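Long-range contacts in glycoside hydrolase family 31 (Trueperella pyogenes, PDB 5I0F), which degrades cycloalternan, probably hydrolysing its alpha-glucosidic linkages through a covalent glycosyl-enzyme intermediate in a TIM-barrel active site: residues R43-V48 against Y108-T113; W131-V136 against S150-V155; P568-E573 against R602-W607. All blocks are in the same frame, centred on the assembly; numbering follows the deposited sequence.

Contact 1: R43-V48 against Y108-T113; sequences RMRCFV and YFEALT
Arg45 and Glu110 form a hydrogen-bonded antiparallel pair, Arg45 N to Glu110 O and Glu110 N to Arg45 O both 2.9 Å, in a sheet of the N-terminal, 1,3-alpha-isomaltosidase-like domain. Phe47 lies next to them. Its CB sits over the face of the Tyr108 ring, 3.8 Å from the centroid; CG comes next, under Tyr108 OH, and CD1 reaches Tyr108 CE1 at 3.6 Å. The ring planes are 7° from parallel, yet slid so far apart that they barely overlap. CE1, on the edge of the Phe47 ring, meets CB of Glu110 (3.8 Å). Glu110 OE2 takes a bond from Arg45 NH1 at 3.2 Å, an imperfect salt bridge whose carboxylate and guanidinium planes are 53° apart. The two guanidinium groups overlap at their rims, Arg45 NH2 above one face of Arg43 and Leu112 CD2 over the opposite one. A water links Arg43 NE to Glu110 O. On the other side Met44 SD packs on Ala111 CB (3.5 Å), and Cys46 SG meets the Phe109 ring obliquely. This strand pair thus has an apolar buried face and a mixed aromatic and charged one, where the Glu110 carboxylate probably eases the closeness of two arginines.

Contact 2: W131-V136 against S150-V155; sequences WSAEPV and SPLWLV. With CA (calcium ion), chain F.
Trp131 lays its indole against Leu154: CB of Leu154 stands over the six-membered ring, 3.8 Å from the centroid and 14° off the normal, and Leu154 CD1 covers the same face nearer the ring junction. In Leu154, CG anti to the backbone N (chi1 -175°) together with chi2 of 61° sets CD1 over the indole near Trp131 CE2. The edge of that indole, at CZ3, comes 3.3 Å from Leu152 O, and CE3 touches Leu152 CB; Lys164 adds a cation-pi contact. One residue along, at the Ser132-Trp153 pair, the strands are joined by two reciprocal backbone bonds, Ser132 N to Trp153 O and Trp153 N to Ser132 O, both 2.8 Å long. On the opposite face of the sheet, Val136 CB lies over the five-membered ring of Trp153, 4.2 Å from its centroid, with Val136 CG1 against Val155 CG1.

Past Ser132 the chain leaves the strand. Ser132 OG accepts the N-H of Glu134, an ST turn, and an inverse gamma turn centred on Pro135 follows, bringing Val136 back over Trp153. This bend presents Ala133 O to a calcium ion at 2.5 Å, the one protein ligand beside five waters. One of those waters donates to both Glu134 O and Pro151 O and has a weak bond from Trp153 NE1; a second also donates to Pro151 O. The ion therefore touches the second segment through its hydration shell. These features mark the outer edge of an antiparallel beta-sheet, where the bend that follows strand 130-132 carries a largely hydrated, peripheral calcium site.

Contact 3: P568-E573 against R602-W607; sequences PVPEAE and RDRTPW
Arg604 and Arg602 both lay a flat guanidinium group against the proline-rich segment 568-570. Over one face of the Arg604 group stand Pro570 CD, 3.6 Å from NE, and Val569 CA, 3.8 Å from NH1. Arg602 is stacked more centrally: Pro568 N lies 3.5 Å above the middle of its guanidinium plane, and Pro568 CD is 3.5 Å from NH2. Its chain runs extended from CG to NE, alongside the Pro568 ring and pointing the same way. Val569 CG1 rests 3.6 Å from Asp603 O, and the Val569 side chain also touches helix 606-613.

The next shell fixes the Arg604 group. A bend at chi2 (65°) folds the chain back toward its own segment, where NH1 donates to Arg602 O at 2.8 Å, in the guanidinium plane and on a carbonyl lone pair, with an N-H...O angle of 160°. Gly567 O takes a further bond from NH1, Gly564 O one from NE, and Ser535 OG pairs with NH2. Bonds from all three nitrogens fix the orientation of the buried guanidinium, leaving one face against Val569 CA and Pro570 CD.

Further out, Asp603 OD2 is bonded to Trp304 NE1, and Thr605 OG1 caps Asn608 N at the start of helix 606-613. The arrangement belongs to the TIM barrel of family 31. It joins the beta-alpha loops after strands 558-561 and 587-590, at the C-terminal ends of the barrel strands where TIM barrels have their active site, with the side chain of Arg602 about 6 Å from a bound glucose unit.

Contacts 1 and 2 each join two antiparallel strands, but of different sheets, and their nearest atoms are about 17 Å apart; contact 3, in the catalytic barrel, joins loops and has no strand pairing. None is wholly core: all three are partly buried. Contact 1 has no exposed residue among those that touch, whereas contact 2 opens at its turn to solvent and a calcium ion. Charge is used differently in each. In 43-48 against 108-113 one arginine is salt-bridged to a carboxylate, with a second close by, in 131-136 against 150-155 a metal acts mainly through waters, and in 568-573 against 602-607 both arginines offer faces to prolines, and Arg604 gives N-H groups to backbone carbonyls.

Contact 1: R43-V48 against Y108-T113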
loop_
_atom_site.group_PDB
_atom_site.type_symbol
_atom_site.label_atom_id
_atom_site.label_comp_id
_atom_site.label_asym_id
_atom_site.label_seq_id
_atom_site.Cartn_x
_atom_site.Cartn_y
_atom_site.Cartn_z
ATOM N N ARG A 43 -15.882 4.680 39.559
ATOM C CA ARG A 43 -15.004 3.584 39.937
ATOM C C ARG A 43 -15.122 2.457 38.909
ATOM O O ARG A 43 -16.187 2.221 38.359
ATOM C CB ARG A 43 -15.412 3.074 41.323
ATOM C CG ARG A 43 -14.517 2.019 41.944
ATOM C CD ARG A 43 -15.011 1.625 43.339
ATOM N NE ARG A 43 -16.252 0.830 43.279
ATOM C CZ ARG A 43 -17.268 0.867 44.160
ATOM N NH1 ARG A 43 -17.268 1.691 45.216
ATOM N NH2 ARG A 43 -18.332 0.080 43.969
ATOM N N MET A 44 -14.015 1.775 38.671
ATOM C CA MET A 44 -13.971 0.560 37.896
ATOM C C MET A 44 -12.963 -0.394 38.526
ATOM O O MET A 44 -11.832 0.015 38.844
ATOM C CB MET A 44 -13.512 0.878 36.481
ATOM C CG MET A 44 -14.632 1.094 35.499
ATOM S SD MET A 44 -15.138 -0.505 34.840
ATOM C CE MET A 44 -13.819 -0.719 33.643
ATOM N N ARG A 45 -13.357 -1.656 38.677
ATOM C CA ARG A 45 -12.469 -2.676 39.207
ATOM C C ARG A 45 -12.421 -3.880 38.298
ATOM O O ARG A 45 -13.403 -4.220 37.646
ATOM C CB ARG A 45 -12.894 -3.073 40.629
ATOM C CG ARG A 45 -12.769 -1.897 41.588
ATOM C CD ARG A 45 -13.094 -2.197 43.038
ATOM N NE ARG A 45 -14.389 -2.847 43.195
ATOM C CZ ARG A 45 -15.173 -2.754 44.269
ATOM N NH1 ARG A 45 -16.330 -3.419 44.268
ATOM N NH2 ARG A 45 -14.846 -1.999 45.327
ATOM N N CYS A 46 -11.250 -4.496 38.227
ATOM C CA CYS A 46 -11.049 -5.737 37.489
ATOM C C CYS A 46 -10.873 -6.868 38.497
ATOM O O CYS A 46 -9.946 -6.837 39.321
ATOM C CB CYS A 46 -9.804 -5.634 36.607
ATOM S SG CYS A 46 -9.533 -7.103 35.597
ATOM N N PHE A 47 -11.752 -7.859 38.429
ATOM C CA PHE A 47 -11.663 -9.051 39.274
ATOM C C PHE A 47 -11.019 -10.180 38.475
ATOM O O PHE A 47 -11.561 -10.566 37.430
ATOM C CB PHE A 47 -13.059 -9.499 39.701
ATOM C CG PHE A 47 -13.731 -8.565 40.662
ATOM C CD1 PHE A 47 -14.367 -7.424 40.204
ATOM C CD2 PHE A 47 -13.735 -8.832 42.031
ATOM C CE1 PHE A 47 -14.998 -6.560 41.089
ATOM C CE2 PHE A 47 -14.364 -7.968 42.925
ATOM C CZ PHE A 47 -15.000 -6.833 42.447
ATOM N N VAL A 48 -9.877 -10.687 38.944
ATOM C CA VAL A 48 -9.161 -11.771 38.262
ATOM C C VAL A 48 -9.235 -13.016 39.145
ATOM O O VAL A 48 -8.748 -13.010 40.274
ATOM C CB VAL A 48 -7.684 -11.407 37.976
ATOM C CG1 VAL A 48 -7.018 -12.491 37.136
ATOM C CG2 VAL A 48 -7.562 -10.063 37.266
ATOM N N TYR A 108 -13.301 -10.270 34.936
ATOM C CA TYR A 108 -14.442 -9.441 34.593
ATOM C C TYR A 108 -14.293 -8.072 35.231
ATOM O O TYR A 108 -13.449 -7.875 36.111
ATOM C CB TYR A 108 -15.751 -10.125 34.990
ATOM C CG TYR A 108 -16.031 -10.222 36.489
ATOM C CD1 TYR A 108 -16.705 -9.208 37.155
ATOM C CD2 TYR A 108 -15.643 -11.351 37.224
ATOM C CE1 TYR A 108 -16.969 -9.295 38.519
ATOM C CE2 TYR A 108 -15.902 -11.445 38.587
ATOM C CZ TYR A 108 -16.568 -10.414 39.217
ATOM O OH TYR A 108 -16.824 -10.479 40.550
ATOM N N PHE A 109 -15.110 -7.136 34.777
ATOM C CA PHE A 109 -15.056 -5.756 35.237
ATOM C C PHE A 109 -16.344 -5.372 35.936
ATOM O O PHE A 109 -17.405 -5.870 35.582
ATOM C CB PHE A 109 -14.827 -4.825 34.061
ATOM C CG PHE A 109 -13.574 -5.135 33.297
ATOM C CD1 PHE A 109 -12.346 -4.617 33.712
ATOM C CD2 PHE A 109 -13.612 -5.956 32.185
ATOM C CE1 PHE A 109 -11.188 -4.902 33.001
ATOM C CE2 PHE A 109 -12.461 -6.265 31.490
ATOM C CZ PHE A 109 -11.247 -5.734 31.895
ATOM N N GLU A 110 -16.227 -4.469 36.898
ATOM C CA GLU A 110 -17.358 -3.932 37.608
ATOM C C GLU A 110 -17.189 -2.422 37.747
ATOM O O GLU A 110 -16.169 -1.952 38.264
ATOM C CB GLU A 110 -17.441 -4.605 38.968
ATOM C CG GLU A 110 -18.784 -4.518 39.637
ATOM C CD GLU A 110 -18.724 -5.045 41.051
ATOM O OE1 GLU A 110 -19.046 -6.229 41.254
ATOM O OE2 GLU A 110 -18.309 -4.285 41.948
ATOM N N ALA A 111 -18.187 -1.660 37.294
ATOM C CA ALA A 111 -18.152 -0.199 37.357
ATOM C C ALA A 111 -19.273 0.331 38.231
ATOM O O ALA A 111 -20.329 -0.291 38.322
ATOM C CB ALA A 111 -18.290 0.385 35.956
ATOM N N LEU A 112 -19.038 1.488 38.849
ATOM C CA LEU A 112 -20.086 2.246 39.534
ATOM C C LEU A 112 -20.310 3.551 38.763
ATOM O O LEU A 112 -19.388 4.379 38.626
ATOM C CB LEU A 112 -19.703 2.528 40.984
ATOM C CG LEU A 112 -20.786 3.136 41.875
ATOM C CD1 LEU A 112 -21.944 2.166 42.085
ATOM C CD2 LEU A 112 -20.194 3.552 43.212
ATOM N N THR A 113 -21.530 3.727 38.248
ATOM C CA THR A 113 -21.861 4.895 37.450
ATOM C C THR A 113 -22.027 6.060 38.381
ATOM O O THR A 113 -22.253 5.873 39.580
ATOM C CB THR A 113 -23.149 4.699 36.630
ATOM O OG1 THR A 113 -24.286 4.676 37.497
ATOM C CG2 THR A 113 -23.076 3.383 35.803
HETATM O O HOH W 1 -16.277 -1.399 41.062
#

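Contact 2: W131-V136 against S150-V155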
loop_
_atom_site.group_PDB
_atom_site.type_symbol
_atom_site.label_atom_id
_atom_site.label_comp_id
_atom_site.label_asym_id
_atom_site.label_seq_id
_atom_site.Cartn_x
_atom_site.Cartn_y
_atom_site.Cartn_z
ATOM N N TRP A 131 7.200 -19.199 25.665
ATOM C CA TRP A 131 7.991 -19.662 24.523
ATOM C C TRP A 131 8.558 -21.046 24.815
ATOM O O TRP A 131 9.171 -21.262 25.853
ATOM C CB TRP A 131 9.116 -18.676 24.179
ATOM C CG TRP A 131 8.637 -17.384 23.613
ATOM C CD1 TRP A 131 8.544 -16.184 24.270
ATOM C CD2 TRP A 131 8.182 -17.137 22.274
ATOM N NE1 TRP A 131 8.066 -15.222 23.437
ATOM C CE2 TRP A 131 7.831 -15.768 22.204
ATOM C CE3 TRP A 131 8.046 -17.932 21.126
ATOM C CZ2 TRP A 131 7.352 -15.172 21.020
ATOM C CZ3 TRP A 131 7.569 -17.339 19.951
ATOM C CH2 TRP A 131 7.226 -15.971 19.912
ATOM N N SER A 132 8.328 -21.982 23.899
ATOM C CA SER A 132 8.764 -23.370 24.059
ATOM C C SER A 132 9.677 -23.778 22.916
ATOM O O SER A 132 9.359 -23.542 21.738
ATOM C CB SER A 132 7.556 -24.301 24.104
ATOM O OG SER A 132 7.961 -25.655 24.202
ATOM N N ALA A 133 10.795 -24.399 23.280
ATOM C CA ALA A 133 11.727 -25.010 22.336
ATOM C C ALA A 133 11.369 -26.467 22.028
ATOM O O ALA A 133 12.113 -27.132 21.300
ATOM C CB ALA A 133 13.148 -24.936 22.880
ATOM N N GLU A 134 10.251 -26.964 22.562
ATOM C CA GLU A 134 9.787 -28.319 22.245
ATOM C C GLU A 134 9.316 -28.329 20.796
ATOM O O GLU A 134 8.927 -27.283 20.278
ATOM C CB GLU A 134 8.632 -28.757 23.153
ATOM C CG GLU A 134 8.875 -28.665 24.655
ATOM C CD GLU A 134 10.019 -29.513 25.160
ATOM O OE1 GLU A 134 10.315 -30.584 24.574
ATOM O OE2 GLU A 134 10.622 -29.097 26.177
ATOM N N PRO A 135 9.352 -29.499 20.128
ATOM C CA PRO A 135 8.929 -29.568 18.726
ATOM C C PRO A 135 7.401 -29.572 18.599
ATOM O O PRO A 135 6.802 -30.556 18.174
ATOM C CB PRO A 135 9.574 -30.875 18.240
ATOM C CG PRO A 135 9.568 -31.731 19.452
ATOM C CD PRO A 135 9.859 -30.800 20.603
ATOM N N VAL A 136 6.794 -28.441 18.954
ATOM C CA VAL A 136 5.335 -28.263 18.959
ATOM C C VAL A 136 4.811 -28.254 17.529
ATOM O O VAL A 136 3.750 -28.805 17.244
ATOM C CB VAL A 136 4.936 -26.919 19.633
ATOM C CG1 VAL A 136 3.422 -26.694 19.567
ATOM C CG2 VAL A 136 5.411 -26.889 21.083
ATOM N N SER A 150 16.823 -23.130 16.298
ATOM C CA SER A 150 16.263 -21.794 16.533
ATOM C C SER A 150 14.747 -21.717 16.806
ATOM O O SER A 150 14.325 -20.820 17.515
ATOM C CB SER A 150 16.661 -20.856 15.379
ATOM O OG SER A 150 15.938 -21.124 14.181
ATOM N N PRO A 151 13.922 -22.655 16.293
ATOM C CA PRO A 151 12.473 -22.464 16.497
ATOM C C PRO A 151 11.985 -22.379 17.949
ATOM O O PRO A 151 12.286 -23.248 18.765
ATOM C CB PRO A 151 11.845 -23.671 15.793
ATOM C CG PRO A 151 12.841 -24.073 14.768
ATOM C CD PRO A 151 14.183 -23.809 15.408
ATOM N N LEU A 152 11.266 -21.316 18.268
ATOM C CA LEU A 152 10.548 -21.178 19.539
ATOM C C LEU A 152 9.058 -20.935 19.265
ATOM O O LEU A 152 8.713 -20.074 18.447
ATOM C CB LEU A 152 11.121 -20.014 20.333
ATOM C CG LEU A 152 12.513 -20.208 20.951
ATOM C CD1 LEU A 152 13.035 -18.885 21.501
ATOM C CD2 LEU A 152 12.479 -21.263 22.037
ATOM N N TRP A 153 8.190 -21.657 19.975
ATOM C CA TRP A 153 6.731 -21.658 19.708
ATOM C C TRP A 153 6.028 -21.022 20.892
ATOM O O TRP A 153 6.297 -21.402 22.033
ATOM C CB TRP A 153 6.236 -23.095 19.483
ATOM C CG TRP A 153 6.971 -23.801 18.376
ATOM C CD1 TRP A 153 8.121 -24.521 18.485
ATOM C CD2 TRP A 153 6.604 -23.828 16.993
ATOM N NE1 TRP A 153 8.502 -25.005 17.245
ATOM C CE2 TRP A 153 7.579 -24.601 16.314
ATOM C CE3 TRP A 153 5.520 -23.304 16.260
ATOM C CZ2 TRP A 153 7.527 -24.833 14.931
ATOM C CZ3 TRP A 153 5.467 -23.530 14.890
ATOM C CH2 TRP A 153 6.475 -24.300 14.233
ATOM N N LEU A 154 5.166 -20.034 20.627
ATOM C CA LEU A 154 4.461 -19.308 21.679
ATOM C C LEU A 154 3.172 -20.068 21.985
ATOM O O LEU A 154 2.216 -20.015 21.204
ATOM C CB LEU A 154 4.187 -17.855 21.273
ATOM C CG LEU A 154 3.561 -16.972 22.368
ATOM C CD1 LEU A 154 4.460 -16.868 23.590
ATOM C CD2 LEU A 154 3.224 -15.591 21.821
ATOM N N VAL A 155 3.154 -20.756 23.121
ATOM C CA VAL A 155 2.095 -21.719 23.435
ATOM C C VAL A 155 1.355 -21.399 24.728
ATOM O O VAL A 155 1.951 -20.946 25.698
ATOM C CB VAL A 155 2.616 -23.170 23.531
ATOM C CG1 VAL A 155 3.158 -23.632 22.184
ATOM C CG2 VAL A 155 3.648 -23.339 24.644
HETATM CA CA CA F . 13.498 -27.314 19.291
HETATM O O HOH W 2 11.328 -25.963 18.786
HETATM O O HOH W 3 14.127 -25.186 18.818
HETATM O O HOH W 4 14.897 -27.621 17.358
HETATM O O HOH W 5 13.371 -29.663 19.951
HETATM O O HOH W 6 15.173 -27.259 20.964
#

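Contact 3: P568-E573 against R602-W607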
loop_
_atom_site.group_PDB
_atom_site.type_symbol
_atom_site.label_atom_id
_atom_site.label_comp_id
_atom_site.label_asym_id
_atom_site.label_seq_id
_atom_site.Cartn_x
_atom_site.Cartn_y
_atom_site.Cartn_z
ATOM N N PRO A 568 0.405 22.743 -0.898
ATOM C CA PRO A 568 0.716 23.688 -1.968
ATOM C C PRO A 568 1.520 23.014 -3.090
ATOM O O PRO A 568 2.202 22.027 -2.843
ATOM C CB PRO A 568 1.557 24.750 -1.247
ATOM C CG PRO A 568 0.997 24.755 0.134
ATOM C CD PRO A 568 0.676 23.318 0.432
ATOM N N VAL A 569 1.414 23.524 -4.310
ATOM C CA VAL A 569 2.208 22.944 -5.411
ATOM C C VAL A 569 3.717 22.864 -5.038
ATOM O O VAL A 569 4.219 23.707 -4.293
ATOM C CB VAL A 569 2.024 23.684 -6.748
ATOM C CG1 VAL A 569 0.550 23.682 -7.170
ATOM C CG2 VAL A 569 2.549 25.103 -6.694
ATOM N N PRO A 570 4.434 21.854 -5.562
ATOM C CA PRO A 570 5.858 21.772 -5.319
ATOM C C PRO A 570 6.570 23.012 -5.844
ATOM O O PRO A 570 6.126 23.599 -6.830
ATOM C CB PRO A 570 6.278 20.532 -6.124
ATOM C CG PRO A 570 5.233 20.375 -7.147
ATOM C CD PRO A 570 3.982 20.765 -6.441
ATOM N N GLU A 571 7.643 23.407 -5.169
ATOM C CA GLU A 571 8.517 24.488 -5.658
ATOM C C GLU A 571 9.029 24.105 -7.048
ATOM O O GLU A 571 9.137 22.908 -7.366
ATOM C CB GLU A 571 9.694 24.728 -4.688
ATOM C CG GLU A 571 10.843 23.706 -4.771
ATOM C CD GLU A 571 12.102 24.114 -4.006
ATOM O OE1 GLU A 571 12.656 23.291 -3.238
ATOM O OE2 GLU A 571 12.557 25.270 -4.191
ATOM N N ALA A 572 9.365 25.109 -7.856
ATOM C CA ALA A 572 9.665 24.869 -9.280
ATOM C C ALA A 572 10.788 23.847 -9.446
ATOM O O ALA A 572 10.701 22.978 -10.291
ATOM C CB ALA A 572 10.038 26.178 -9.988
ATOM N N GLU A 573 11.838 23.960 -8.640
ATOM C CA GLU A 573 13.013 23.117 -8.782
ATOM C C GLU A 573 12.703 21.636 -8.524
ATOM O O GLU A 573 13.221 20.753 -9.212
ATOM C CB GLU A 573 14.134 23.588 -7.835
ATOM C CG GLU A 573 15.462 22.930 -8.119
ATOM C CD GLU A 573 16.569 23.393 -7.183
ATOM O OE1 GLU A 573 17.725 23.024 -7.437
ATOM O OE2 GLU A 573 16.286 24.081 -6.160
ATOM N N ARG A 602 -4.588 23.707 -6.920
ATOM C CA ARG A 602 -3.492 22.842 -6.509
ATOM C C ARG A 602 -3.108 21.759 -7.529
ATOM O O ARG A 602 -2.316 20.896 -7.217
ATOM C CB ARG A 602 -3.789 22.277 -5.129
ATOM C CG ARG A 602 -3.466 23.297 -4.050
ATOM C CD ARG A 602 -3.483 22.685 -2.694
ATOM N NE ARG A 602 -3.091 23.622 -1.649
ATOM C CZ ARG A 602 -3.091 23.303 -0.360
ATOM N NH1 ARG A 602 -3.478 22.104 0.023
ATOM N NH2 ARG A 602 -2.731 24.192 0.549
ATOM N N ASP A 603 -3.628 21.847 -8.755
ATOM C CA ASP A 603 -3.256 20.911 -9.812
ATOM C C ASP A 603 -1.725 20.859 -9.961
ATOM O O ASP A 603 -1.061 21.901 -9.848
ATOM C CB ASP A 603 -3.860 21.314 -11.177
ATOM C CG ASP A 603 -5.405 21.322 -11.199
ATOM O OD1 ASP A 603 -6.057 20.980 -10.162
ATOM O OD2 ASP A 603 -5.972 21.642 -12.284
ATOM N N ARG A 604 -1.205 19.659 -10.259
ATOM C CA ARG A 604 0.200 19.436 -10.579
ATOM C C ARG A 604 0.454 19.433 -12.088
ATOM O O ARG A 604 1.423 18.823 -12.586
ATOM C CB ARG A 604 0.712 18.145 -9.938
ATOM C CG ARG A 604 1.364 18.360 -8.577
ATOM C CD ARG A 604 0.376 18.864 -7.543
ATOM N NE ARG A 604 0.951 18.759 -6.209
ATOM C CZ ARG A 604 0.551 19.418 -5.118
ATOM N NH1 ARG A 604 -0.450 20.308 -5.151
ATOM N NH2 ARG A 604 1.180 19.198 -3.980
ATOM N N THR A 605 -0.409 20.132 -12.814
ATOM C CA THR A 605 -0.174 20.367 -14.233
ATOM C C THR A 605 1.037 21.285 -14.414
ATOM O O THR A 605 1.311 22.109 -13.561
ATOM C CB THR A 605 -1.369 21.047 -14.890
ATOM O OG1 THR A 605 -1.661 22.273 -14.187
ATOM C CG2 THR A 605 -2.595 20.120 -14.881
ATOM N N PRO A 606 1.742 21.174 -15.546
ATOM C CA PRO A 606 2.904 22.029 -15.743
ATOM C C PRO A 606 2.579 23.513 -15.707
ATOM O O PRO A 606 3.336 24.309 -15.123
ATOM C CB PRO A 606 3.413 21.590 -17.122
ATOM C CG PRO A 606 3.021 20.152 -17.224
ATOM C CD PRO A 606 1.683 20.080 -16.540
ATOM N N TRP A 607 1.422 23.862 -16.268
ATOM C CA TRP A 607 0.930 25.256 -16.313
ATOM C C TRP A 607 0.510 25.806 -14.952
ATOM O O TRP A 607 0.833 26.960 -14.641
ATOM C CB TRP A 607 -0.195 25.460 -17.372
ATOM C CG TRP A 607 -1.168 24.329 -17.511
ATOM C CD1 TRP A 607 -2.375 24.202 -16.894
ATOM C CD2 TRP A 607 -0.983 23.140 -18.278
ATOM N NE1 TRP A 607 -2.951 23.013 -17.235
ATOM C CE2 TRP A 607 -2.121 22.347 -18.097
ATOM C CE3 TRP A 607 0.028 22.689 -19.132
ATOM C CZ2 TRP A 607 -2.270 21.111 -18.717
ATOM C CZ3 TRP A 607 -0.112 21.482 -19.744
ATOM C CH2 TRP A 607 -1.262 20.706 -19.547
#